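Dihydrofolate reductase (Moritella profunda, PDB 3IA4) catalyses the NADPH-dependent reduction of 7,8-dihydrofolate to 5,6,7,8-tetrahydrofolate, probably a key step in folate metabolism and so in DNA precursor synthesis. Local coordinates at residues Leu29-Arg34 with Glu141-Asp146; Ala78-Ala83 with Asn103-Ala108; Pro128-Tyr133 with Ser156-Val161. One frame throughout, in Å; residues are numbered along the deposited sequence.

Contact 1: Leu29-Arg34 with Glu141-Asp146. With MTX (methotrexate), chain F.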
loop_
_atom_site.group_PDB
_atom_site.type_symbol
_atom_site.label_atom_id
_atom_site.label_comp_id
_atom_site.label_asym_id
_atom_site.label_seq_id
_atom_site.Cartn_x
_atom_site.Cartn_y
_atom_site.Cartn_z
ATOM N N LEU A 29 7.853 8.410 -0.818
ATOM C CA LEU A 29 7.818 7.695 0.484
ATOM C C LEU A 29 7.349 8.607 1.581
ATOM O O LEU A 29 6.817 8.132 2.614
ATOM C CB LEU A 29 9.195 7.142 0.917
ATOM C CG LEU A 29 9.781 6.073 0.014
ATOM C CD1 LEU A 29 11.202 5.630 0.507
ATOM C CD2 LEU A 29 8.835 4.875 -0.074
ATOM N N GLN A 30 7.604 9.905 1.407
ATOM C CA GLN A 30 7.098 10.908 2.347
ATOM C C GLN A 30 5.581 11.016 2.234
ATOM O O GLN A 30 4.894 11.234 3.228
ATOM C CB GLN A 30 7.733 12.285 2.114
ATOM C CG GLN A 30 9.234 12.269 2.392
ATOM C CD GLN A 30 9.582 11.744 3.777
ATOM O OE1 GLN A 30 9.007 12.182 4.781
ATOM N NE2 GLN A 30 10.513 10.789 3.839
ATOM N N LEU A 31 5.050 10.888 1.015
ATOM C CA LEU A 31 3.605 10.842 0.865
ATOM C C LEU A 31 3.045 9.623 1.575
ATOM O O LEU A 31 2.014 9.693 2.253
ATOM C CB LEU A 31 3.253 10.800 -0.644
ATOM C CG LEU A 31 1.792 10.826 -1.092
ATOM C CD1 LEU A 31 1.696 11.178 -2.591
ATOM C CD2 LEU A 31 1.127 9.456 -0.771
ATOM N N PHE A 32 3.695 8.476 1.382
ATOM C CA PHE A 32 3.241 7.249 2.033
ATOM C C PHE A 32 3.260 7.429 3.572
ATOM O O PHE A 32 2.333 7.044 4.324
ATOM C CB PHE A 32 4.154 6.090 1.587
ATOM C CG PHE A 32 4.037 4.856 2.415
ATOM C CD1 PHE A 32 3.012 3.919 2.169
ATOM C CD2 PHE A 32 4.924 4.606 3.457
ATOM C CE1 PHE A 32 2.901 2.790 2.922
ATOM C CE2 PHE A 32 4.786 3.492 4.246
ATOM C CZ PHE A 32 3.812 2.541 3.962
ATOM N N LYS A 33 4.347 7.977 4.043
ATOM C CA LYS A 33 4.448 8.197 5.493
ATOM C C LYS A 33 3.344 9.109 6.035
ATOM O O LYS A 33 2.698 8.776 7.052
ATOM C CB LYS A 33 5.817 8.785 5.817
ATOM C CG LYS A 33 6.036 8.866 7.339
ATOM C CD LYS A 33 7.295 9.725 7.564
ATOM C CE LYS A 33 7.584 9.897 9.049
ATOM N NZ LYS A 33 8.661 8.946 9.510
ATOM N N ARG A 34 3.098 10.254 5.389
ATOM C CA ARG A 34 2.042 11.127 5.852
ATOM C C ARG A 34 0.687 10.403 5.895
ATOM O O ARG A 34 -0.171 10.659 6.778
ATOM C CB ARG A 34 1.870 12.353 4.947
ATOM C CG ARG A 34 3.063 13.260 4.779
ATOM C CD ARG A 34 2.603 14.537 4.033
ATOM N NE ARG A 34 2.473 14.387 2.571
ATOM C CZ ARG A 34 3.517 14.452 1.735
ATOM N NH1 ARG A 34 4.738 14.622 2.222
ATOM N NH2 ARG A 34 3.355 14.327 0.422
ATOM N N GLU A 141 -3.751 15.579 -5.018
ATOM C CA GLU A 141 -2.574 16.474 -4.968
ATOM C C GLU A 141 -1.697 16.163 -6.180
ATOM O O GLU A 141 -1.569 15.011 -6.540
ATOM C CB GLU A 141 -1.786 16.236 -3.660
ATOM C CG GLU A 141 -2.635 16.343 -2.378
ATOM C CD GLU A 141 -1.961 15.810 -1.077
ATOM O OE1 GLU A 141 -2.430 16.222 0.023
ATOM O OE2 GLU A 141 -0.996 14.986 -1.133
ATOM N N SER A 142 -1.117 17.174 -6.830
ATOM C CA SER A 142 -0.173 16.981 -7.957
ATOM C C SER A 142 1.248 17.339 -7.556
ATOM O O SER A 142 1.454 18.334 -6.830
ATOM C CB SER A 142 -0.547 17.937 -9.097
ATOM O OG SER A 142 -1.286 17.260 -10.072
ATOM N N TYR A 143 2.220 16.583 -8.053
ATOM C CA TYR A 143 3.632 16.800 -7.712
ATOM C C TYR A 143 4.530 16.770 -8.949
ATOM O O TYR A 143 4.941 15.694 -9.427
ATOM C CB TYR A 143 4.122 15.746 -6.718
ATOM C CG TYR A 143 3.384 15.694 -5.411
ATOM C CD1 TYR A 143 2.277 14.871 -5.238
ATOM C CD2 TYR A 143 3.834 16.423 -4.297
ATOM C CE1 TYR A 143 1.609 14.820 -4.032
ATOM C CE2 TYR A 143 3.163 16.359 -3.077
ATOM C CZ TYR A 143 2.053 15.558 -2.953
ATOM O OH TYR A 143 1.355 15.462 -1.757
ATOM N N ALA A 144 4.880 17.939 -9.485
ATOM C CA ALA A 144 5.710 17.944 -10.690
ATOM C C ALA A 144 7.128 17.462 -10.341
ATOM O O ALA A 144 7.603 17.642 -9.213
ATOM C CB ALA A 144 5.752 19.357 -11.322
ATOM N N ALA A 145 7.751 16.833 -11.321
ATOM C CA ALA A 145 9.155 16.357 -11.196
ATOM C C ALA A 145 10.060 17.506 -10.689
ATOM O O ALA A 145 9.863 18.658 -11.050
ATOM C CB ALA A 145 9.637 15.911 -12.536
ATOM N N ASP A 146 11.060 17.161 -9.889
ATOM C CA ASP A 146 12.051 18.181 -9.432
ATOM C C ASP A 146 13.453 17.563 -9.379
ATOM O O ASP A 146 13.659 16.455 -9.860
ATOM C CB ASP A 146 11.665 18.808 -8.081
ATOM C CG ASP A 146 11.658 17.815 -6.893
ATOM O OD1 ASP A 146 12.280 16.736 -6.956
ATOM O OD2 ASP A 146 11.065 18.147 -5.820
HETATM N N1 MTX F . 3.961 4.225 -1.750
HETATM C C2 MTX F . 2.612 4.209 -1.702
HETATM N NA2 MTX F . 1.964 5.284 -2.190
HETATM N N3 MTX F . 1.941 3.148 -1.164
HETATM C C4 MTX F . 2.615 2.075 -0.649
HETATM N NA4 MTX F . 1.923 1.065 -0.179
HETATM C C4A MTX F . 3.974 2.097 -0.661
HETATM N N5 MTX F . 4.665 1.046 -0.102
HETATM C C6 MTX F . 6.036 1.069 -0.131
HETATM C C7 MTX F . 6.764 2.131 -0.666
HETATM N N8 MTX F . 6.055 3.213 -1.207
HETATM C C8A MTX F . 4.665 3.167 -1.200
HETATM C C9 MTX F . 6.754 -0.135 0.469
HETATM N N10 MTX F . 8.187 0.082 0.662
HETATM C CM MTX F . 9.099 -0.743 -0.167
HETATM C C11 MTX F . 9.674 2.790 3.516
HETATM C C12 MTX F . 10.551 2.077 2.709
HETATM C C13 MTX F . 10.073 1.175 1.780
HETATM C C14 MTX F . 8.696 1.007 1.630
HETATM C C15 MTX F . 7.841 1.755 2.436
HETATM C C16 MTX F . 8.297 2.582 3.427
HETATM C C MTX F . 10.120 3.804 4.479
HETATM O O MTX F . 11.384 3.755 5.046
HETATM N N MTX F . 9.259 4.788 4.727
HETATM C CA MTX F . 9.445 5.787 5.740
HETATM C CT MTX F . 8.204 5.857 6.602
HETATM O O1 MTX F . 7.080 5.562 6.093
HETATM O O2 MTX F . 8.305 6.238 7.794
HETATM C CB MTX F . 9.659 7.184 5.143
HETATM C CG MTX F . 10.924 7.239 4.288
HETATM C CD MTX F . 12.229 7.084 5.076
HETATM O OE1 MTX F . 13.353 7.144 4.497
HETATM O OE2 MTX F . 12.226 6.891 6.310
#
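L31 and R34 of helix 26-36 reach Y143, at the end of edge strand 135-143, across well-separated backbones: the nearest CA atoms, those of L31 and E141, lie 10.2 Å apart. The apolar half is one touch, L31 CD1 coming to within 3.9 Å of CE1 on the Y143 ring, obliquely to its plane. Beside it R34 bends at chi3 (-80°), which folds its guanidinium back so that one face lies against L31 CA and Q30 O of its own helix, near its rim. From there NH2 gives a weak hydrogen bond to Y143 OH, 3.2 Å long and bent to 127°, with the guanidinium and ring planes 33° apart. The same hydroxyl donates a very short bond, 2.5 Å, from Y143 OH to E141 OE2, two residues back on the strand. Neighbouring residues on the helix serve methotrexate: K33 NZ bonds to its O2, and its N5 lies over one face of the F32 ring. R34 NH2 and E141 OE2 stay 4.7 Å apart, and the tyrosine hydroxyl lies between them, accepting weakly from R34 and donating to E141; the opposite charges would probably favour that direction.

Contact 2: Ala78-Ala83 with Asn103-Ala108; sequences ATLEDA and NQCLAA. With NDP (NADPH dihydro-nicotinamide-adenine-dinucleotide phosphate), chain E.
L80 and Q104 meet at the adenine end of the NADPH site, where the first turn of helix 80-87 meets Q104 and C105 of helix 99-105; the closest CA atoms, of L80 and C105, are 8.6 Å apart. Q104 reads the Hoogsteen edge of the adenine with both ends of its amide. Its OE1 accepts from N6A of the cofactor at 2.9 Å with a fairly straight bond (162°), while NE2 donates to N7A at 3.0 Å and is almost linear (174°). The chain of Q104 is extended beyond CG, which carries the amide out from the helix to the base. NE2 also bonds to T100 O, one turn back, and this second bond helps fix which way round the amide sits.

L80 supplies the apolar side. Its CD2 lies 3.4 Å from Q104 OE1 and 3.8 Å from Q104 CB, crossing that side chain at a slant, and its CG packs against C105 SG at 4.2 Å. The methyls also approach N6A, so the leucine packs beside both the base and the amide that recognises it. Just ahead of L80, T79 N-caps the helix, OG1 accepting from D82 N at 3.1 Å.

These side chains pack on the main sheet: L80 rests on L63 of strand 60-63, A83 on I61 and on V77 of strand 75-77, and C105 on M5 of strand 2-9. The first helix thus lies over outer strands 75-77 and 60-63, the second over strand 2-9 nearer the middle.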
loop_
_atom_site.group_PDB
_atom_site.type_symbol
_atom_site.label_atom_id
_atom_site.label_comp_id
_atom_site.label_asym_id
_atom_site.label_seq_id
_atom_site.Cartn_x
_atom_site.Cartn_y
_atom_site.Cartn_z
ATOM N N ALA A 78 -1.984 -15.176 10.524
ATOM C CA ALA A 78 -2.011 -16.184 9.487
ATOM C C ALA A 78 -3.225 -16.107 8.576
ATOM O O ALA A 78 -3.360 -16.909 7.630
ATOM C CB ALA A 78 -1.923 -17.614 10.129
ATOM N N THR A 79 -4.110 -15.163 8.857
ATOM C CA THR A 79 -5.311 -14.972 8.029
ATOM C C THR A 79 -5.665 -13.480 8.013
ATOM O O THR A 79 -5.307 -12.713 8.944
ATOM C CB THR A 79 -6.574 -15.724 8.558
ATOM O OG1 THR A 79 -6.974 -15.180 9.824
ATOM C CG2 THR A 79 -6.332 -17.218 8.721
ATOM N N LEU A 80 -6.440 -13.090 7.002
ATOM C CA LEU A 80 -6.918 -11.721 6.917
ATOM C C LEU A 80 -7.819 -11.370 8.092
ATOM O O LEU A 80 -7.768 -10.250 8.604
ATOM C CB LEU A 80 -7.716 -11.527 5.619
ATOM C CG LEU A 80 -7.043 -11.000 4.345
ATOM C CD1 LEU A 80 -5.607 -10.776 4.549
ATOM C CD2 LEU A 80 -7.278 -11.874 3.095
ATOM N N GLU A 81 -8.701 -12.292 8.469
ATOM C CA GLU A 81 -9.554 -12.055 9.611
ATOM C C GLU A 81 -8.732 -11.737 10.824
ATOM O O GLU A 81 -9.103 -10.900 11.606
ATOM C CB GLU A 81 -10.456 -13.280 9.889
ATOM C CG GLU A 81 -11.613 -13.451 8.900
ATOM C CD GLU A 81 -11.243 -13.144 7.433
ATOM O OE1 GLU A 81 -10.277 -12.366 7.190
ATOM O OE2 GLU A 81 -11.937 -13.658 6.510
ATOM N N ASP A 82 -7.623 -12.427 11.009
ATOM C CA ASP A 82 -6.825 -12.195 12.206
ATOM C C ASP A 82 -6.136 -10.838 12.128
ATOM O O ASP A 82 -5.864 -10.202 13.163
ATOM C CB ASP A 82 -5.808 -13.297 12.413
ATOM C CG ASP A 82 -6.444 -14.611 12.832
ATOM O OD1 ASP A 82 -7.547 -14.580 13.417
ATOM O OD2 ASP A 82 -5.843 -15.681 12.572
ATOM N N ALA A 83 -5.798 -10.413 10.905
ATOM C CA ALA A 83 -5.235 -9.095 10.710
ATOM C C ALA A 83 -6.215 -8.038 11.199
ATOM O O ALA A 83 -5.849 -7.110 11.953
ATOM C CB ALA A 83 -4.804 -8.862 9.189
ATOM N N ASN A 103 -5.157 -7.834 -4.046
ATOM C CA ASN A 103 -6.115 -8.715 -4.767
ATOM C C ASN A 103 -7.142 -9.233 -3.775
ATOM O O ASN A 103 -8.339 -9.247 -4.043
ATOM C CB ASN A 103 -5.391 -9.942 -5.369
ATOM C CG ASN A 103 -4.616 -9.619 -6.652
ATOM O OD1 ASN A 103 -4.728 -8.521 -7.213
ATOM N ND2 ASN A 103 -3.822 -10.575 -7.112
ATOM N N GLN A 104 -6.671 -9.711 -2.624
ATOM C CA GLN A 104 -7.636 -10.307 -1.696
ATOM C C GLN A 104 -8.543 -9.304 -0.984
ATOM O O GLN A 104 -9.628 -9.699 -0.581
ATOM C CB GLN A 104 -6.923 -11.109 -0.651
ATOM C CG GLN A 104 -6.147 -12.284 -1.239
ATOM C CD GLN A 104 -5.242 -12.902 -0.196
ATOM O OE1 GLN A 104 -5.680 -13.672 0.642
ATOM N NE2 GLN A 104 -3.974 -12.616 -0.286
ATOM N N CYS A 105 -8.112 -8.033 -0.854
ATOM C CA CYS A 105 -8.821 -7.035 -0.050
ATOM C C CYS A 105 -9.567 -6.003 -0.874
ATOM O O CYS A 105 -10.331 -5.254 -0.346
ATOM C CB CYS A 105 -7.864 -6.277 0.919
ATOM S SG CYS A 105 -7.116 -7.420 2.100
ATOM N N LEU A 106 -9.383 -5.975 -2.197
ATOM C CA LEU A 106 -10.070 -4.966 -3.023
ATOM C C LEU A 106 -11.578 -4.924 -2.895
ATOM O O LEU A 106 -12.178 -3.834 -2.748
ATOM C CB LEU A 106 -9.651 -5.110 -4.527
ATOM C CG LEU A 106 -10.327 -4.058 -5.429
ATOM C CD1 LEU A 106 -9.823 -2.611 -5.189
ATOM C CD2 LEU A 106 -10.143 -4.450 -6.873
ATOM N N ALA A 107 -12.213 -6.094 -2.881
ATOM C CA ALA A 107 -13.665 -6.102 -2.870
ATOM C C ALA A 107 -14.191 -5.517 -1.556
ATOM O O ALA A 107 -15.336 -5.017 -1.494
ATOM C CB ALA A 107 -14.191 -7.534 -3.114
ATOM N N ALA A 108 -13.324 -5.490 -0.557
ATOM C CA ALA A 108 -13.707 -5.027 0.771
ATOM C C ALA A 108 -13.290 -3.587 1.067
ATOM O O ALA A 108 -13.589 -3.055 2.169
ATOM C CB ALA A 108 -13.098 -5.954 1.794
HETATM P PA NDP E . 3.024 -9.695 -0.798
HETATM O O1A NDP E . 1.546 -9.538 -1.040
HETATM O O2A NDP E . 3.838 -8.590 -0.199
HETATM O O5B NDP E . 3.362 -11.035 0.077
HETATM C C5B NDP E . 2.707 -12.271 -0.278
HETATM C C4B NDP E . 3.030 -13.244 0.850
HETATM O O4B NDP E . 2.132 -12.931 1.924
HETATM C C3B NDP E . 2.595 -14.684 0.484
HETATM O O3B NDP E . 3.617 -15.326 -0.272
HETATM C C2B NDP E . 2.305 -15.323 1.832
HETATM O O2B NDP E . 3.497 -15.463 2.611
HETATM C C1B NDP E . 1.587 -14.159 2.487
HETATM N N9A NDP E . 0.119 -14.192 2.317
HETATM C C8A NDP E . -0.559 -13.701 1.268
HETATM N N7A NDP E . -1.890 -13.799 1.464
HETATM C C5A NDP E . -2.065 -14.357 2.695
HETATM C C6A NDP E . -3.195 -14.715 3.563
HETATM N N6A NDP E . -4.503 -14.563 3.172
HETATM N N1A NDP E . -2.857 -15.249 4.786
HETATM C C2A NDP E . -1.622 -15.415 5.245
HETATM N N3A NDP E . -0.562 -15.107 4.502
HETATM C C4A NDP E . -0.741 -14.580 3.246
HETATM O O3 NDP E . 3.771 -10.184 -2.148
HETATM P PN NDP E . 3.757 -9.785 -3.707
HETATM O O1N NDP E . 2.385 -9.981 -4.237
HETATM O O2N NDP E . 4.895 -10.487 -4.355
HETATM O O5D NDP E . 3.971 -8.214 -3.687
HETATM C C5D NDP E . 5.273 -7.711 -3.425
HETATM C C4D NDP E . 5.671 -6.733 -4.526
HETATM O O4D NDP E . 4.860 -5.505 -4.420
HETATM C C3D NDP E . 7.132 -6.266 -4.456
HETATM O O3D NDP E . 7.628 -6.097 -5.797
HETATM C C2D NDP E . 7.051 -4.885 -3.804
HETATM O O2D NDP E . 8.157 -4.007 -4.133
HETATM C C1D NDP E . 5.766 -4.385 -4.405
HETATM N N1N NDP E . 5.073 -3.352 -3.641
HETATM C C2N NDP E . 4.766 -2.217 -4.271
HETATM C C3N NDP E . 4.014 -1.265 -3.630
HETATM C C7N NDP E . 3.705 0.002 -4.365
HETATM O O7N NDP E . 2.922 0.778 -3.857
HETATM N N7N NDP E . 4.167 0.240 -5.596
HETATM C C4N NDP E . 3.505 -1.379 -2.201
HETATM C C5N NDP E . 3.860 -2.690 -1.687
HETATM C C6N NDP E . 4.645 -3.581 -2.379
HETATM P P2B NDP E . 3.930 -16.909 3.209
HETATM O O1X NDP E . 4.962 -16.545 4.185
HETATM O O2X NDP E . 2.649 -17.495 3.697
HETATM O O3X NDP E . 4.379 -17.703 2.013
#

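Contact 3: Pro128-Tyr133 with Ser156-Val161; sequences PDYEQY and SLLERV
Y133 and R160 make the main contact, a flat stack of guanidinium on phenol ring with the planes only 10° apart. It is also a cation-pi interaction: R160 CZ stands 3.9 Å from the centroid of the Y133 ring, 25° off the ring normal, with NH2 over the middle of the face. The overlap is shifted toward the root of the tyrosine, since R160 NH1 lies 3.5 Å from Y133 CD2 and R160 NE is 3.6 Å from Y133 CB. The R160 chain leaves the strand with CG anti to the backbone N and turns at chi2 (79°), which lays the guanidinium across the ring. Q132 CG sits over the opposite face, so the phenol is sandwiched between its sequence neighbour and the arginine. A serine in place of Y133 would probably leave the R160 guanidinium without its stacking face and less fixed in its rotation, and open a gap beside Q132.

The apolar interaction is smaller. L158 CD1 touches Y130 CE2 at 3.8 Å, the two side chains crossing at about a right angle and the methyl meeting the ring obliquely. E131 CG lies over one face of the same ring.

No hydrogen bond joins the two segments, whose nearest CA atoms, of Y133 and R160, are 7.6 Å apart; the link is made by side chains alone. Within 128-133 the short 3-10 turn is held by Q132 N to D129 O and by Y133 N to Y130 O, the latter 3.0 Å.

The loop leads from strand 125-126 into strand 135-143, and here it is packed against the end of strand 153-160. Y130 also lies on L112 and L114 of strand 111-117, next in the sheet, while R160 touches W135 of strand 135-143 on the other flank. Both tyrosines rest on L106.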
loop_
_atom_site.group_PDB
_atom_site.type_symbol
_atom_site.label_atom_id
_atom_site.label_comp_id
_atom_site.label_asym_id
_atom_site.label_seq_id
_atom_site.Cartn_x
_atom_site.Cartn_y
_atom_site.Cartn_z
ATOM N N PRO A 128 -4.444 -4.471 -8.573
ATOM C CA PRO A 128 -5.645 -5.047 -9.179
ATOM C C PRO A 128 -6.415 -4.052 -10.096
ATOM O O PRO A 128 -6.199 -2.857 -10.045
ATOM C CB PRO A 128 -6.540 -5.329 -7.933
ATOM C CG PRO A 128 -5.776 -5.016 -6.753
ATOM C CD PRO A 128 -4.424 -4.571 -7.095
ATOM N N ASP A 129 -7.289 -4.560 -10.965
ATOM C CA ASP A 129 -8.081 -3.697 -11.840
ATOM C C ASP A 129 -9.254 -3.039 -11.042
ATOM O O ASP A 129 -10.415 -3.489 -11.054
ATOM C CB ASP A 129 -8.648 -4.573 -12.981
ATOM C CG ASP A 129 -9.451 -3.790 -13.958
ATOM O OD1 ASP A 129 -9.263 -2.565 -13.969
ATOM O OD2 ASP A 129 -10.332 -4.375 -14.662
ATOM N N TYR A 130 -8.914 -2.039 -10.242
ATOM C CA TYR A 130 -9.913 -1.395 -9.411
ATOM C C TYR A 130 -10.999 -0.717 -10.243
ATOM O O TYR A 130 -12.126 -0.482 -9.765
ATOM C CB TYR A 130 -9.220 -0.380 -8.464
ATOM C CG TYR A 130 -8.574 0.784 -9.171
ATOM C CD1 TYR A 130 -7.267 0.666 -9.731
ATOM C CD2 TYR A 130 -9.249 2.002 -9.324
ATOM C CE1 TYR A 130 -6.665 1.725 -10.402
ATOM C CE2 TYR A 130 -8.637 3.078 -10.004
ATOM C CZ TYR A 130 -7.358 2.928 -10.521
ATOM O OH TYR A 130 -6.807 3.975 -11.183
ATOM N N GLU A 131 -10.691 -0.475 -11.513
ATOM C CA GLU A 131 -11.643 0.252 -12.349
ATOM C C GLU A 131 -12.831 -0.645 -12.707
ATOM O O GLU A 131 -13.808 -0.170 -13.257
ATOM C CB GLU A 131 -10.940 0.804 -13.608
ATOM C CG GLU A 131 -9.591 1.505 -13.296
ATOM C CD GLU A 131 -8.263 0.601 -13.480
ATOM O OE1 GLU A 131 -8.078 -0.541 -12.874
ATOM O OE2 GLU A 131 -7.329 1.104 -14.226
ATOM N N GLN A 132 -12.806 -1.915 -12.335
ATOM C CA GLN A 132 -14.050 -2.744 -12.469
ATOM C C GLN A 132 -15.174 -2.336 -11.499
ATOM O O GLN A 132 -16.353 -2.702 -11.683
ATOM C CB GLN A 132 -13.730 -4.230 -12.289
ATOM C CG GLN A 132 -13.428 -4.579 -10.885
ATOM C CD GLN A 132 -13.102 -6.072 -10.692
ATOM O OE1 GLN A 132 -13.019 -6.862 -11.646
ATOM N NE2 GLN A 132 -12.878 -6.444 -9.445
ATOM N N TYR A 133 -14.796 -1.557 -10.486
ATOM C CA TYR A 133 -15.756 -0.938 -9.544
ATOM C C TYR A 133 -15.890 0.581 -9.797
ATOM O O TYR A 133 -15.172 1.167 -10.615
ATOM C CB TYR A 133 -15.271 -1.167 -8.108
ATOM C CG TYR A 133 -15.128 -2.611 -7.736
ATOM C CD1 TYR A 133 -14.002 -3.059 -7.091
ATOM C CD2 TYR A 133 -16.135 -3.531 -8.011
ATOM C CE1 TYR A 133 -13.843 -4.377 -6.689
ATOM C CE2 TYR A 133 -15.988 -4.874 -7.613
ATOM C CZ TYR A 133 -14.835 -5.275 -6.947
ATOM O OH TYR A 133 -14.687 -6.606 -6.551
ATOM N N SER A 156 -4.402 10.535 -5.560
ATOM C CA SER A 156 -5.842 10.536 -5.729
ATOM C C SER A 156 -6.419 9.634 -4.649
ATOM O O SER A 156 -6.082 8.439 -4.606
ATOM C CB SER A 156 -6.154 9.976 -7.138
ATOM O OG SER A 156 -7.520 9.752 -7.362
ATOM N N LEU A 157 -7.291 10.179 -3.800
ATOM C CA LEU A 157 -7.953 9.372 -2.822
ATOM C C LEU A 157 -9.355 9.045 -3.316
ATOM O O LEU A 157 -10.186 9.940 -3.546
ATOM C CB LEU A 157 -7.873 10.078 -1.453
ATOM C CG LEU A 157 -8.586 9.468 -0.256
ATOM C CD1 LEU A 157 -8.541 8.027 -0.172
ATOM C CD2 LEU A 157 -8.052 10.117 1.057
ATOM N N LEU A 158 -9.578 7.755 -3.587
ATOM C CA LEU A 158 -10.880 7.298 -4.071
ATOM C C LEU A 158 -11.703 6.623 -2.987
ATOM O O LEU A 158 -11.189 5.801 -2.189
ATOM C CB LEU A 158 -10.715 6.294 -5.207
ATOM C CG LEU A 158 -9.872 6.682 -6.412
ATOM C CD1 LEU A 158 -9.818 5.545 -7.399
ATOM C CD2 LEU A 158 -10.538 7.900 -7.049
ATOM N N GLU A 159 -13.003 6.897 -3.023
ATOM C CA GLU A 159 -13.956 6.270 -2.121
ATOM C C GLU A 159 -14.871 5.382 -2.932
ATOM O O GLU A 159 -15.402 5.822 -3.950
ATOM C CB GLU A 159 -14.767 7.405 -1.480
ATOM C CG GLU A 159 -15.540 7.070 -0.290
ATOM C CD GLU A 159 -16.267 8.325 0.198
ATOM O OE1 GLU A 159 -17.098 8.858 -0.569
ATOM O OE2 GLU A 159 -15.971 8.782 1.327
ATOM N N ARG A 160 -15.089 4.147 -2.467
ATOM C CA ARG A 160 -15.976 3.220 -3.168
ATOM C C ARG A 160 -17.394 3.770 -3.184
ATOM O O ARG A 160 -17.895 4.262 -2.158
ATOM C CB ARG A 160 -15.902 1.814 -2.529
ATOM C CG ARG A 160 -16.729 0.798 -3.231
ATOM C CD ARG A 160 -16.114 0.238 -4.510
ATOM N NE ARG A 160 -17.144 -0.617 -5.129
ATOM C CZ ARG A 160 -17.292 -1.918 -4.925
ATOM N NH1 ARG A 160 -18.337 -2.570 -5.521
ATOM N NH2 ARG A 160 -16.459 -2.596 -4.134
ATOM N N VAL A 161 -18.032 3.705 -4.359
ATOM C CA VAL A 161 -19.472 3.999 -4.521
ATOM C C VAL A 161 -20.221 2.715 -4.837
ATOM O O VAL A 161 -19.853 2.021 -5.785
ATOM C CB VAL A 161 -19.675 5.024 -5.703
ATOM C CG1 VAL A 161 -21.159 5.351 -5.916
ATOM C CG2 VAL A 161 -18.890 6.284 -5.445
#

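How the contacts relate
All three contacts belong to the dihydrofolate reductase fold with its eight-stranded mixed sheet. Contacts 1 and 2 lie on opposite sides of the chain's centre, about 27 Å between centres, one by the methotrexate helix and the other at the adenine of NADPH. Along the chain, contact 2 is nested inside the loop that contact 1 closes, and contact 3 opens after it but crosses contact 1. Contacts 1 and 3 share neighbouring strands 135-143 and 153-160 but do not touch, centres about 20 Å and nearest atoms about 5 Å apart. Contacts 2 and 3, about 17 Å between centres, touch through L106 and A107 against Y133, so packing runs from the cofactor side to the C-terminal strand.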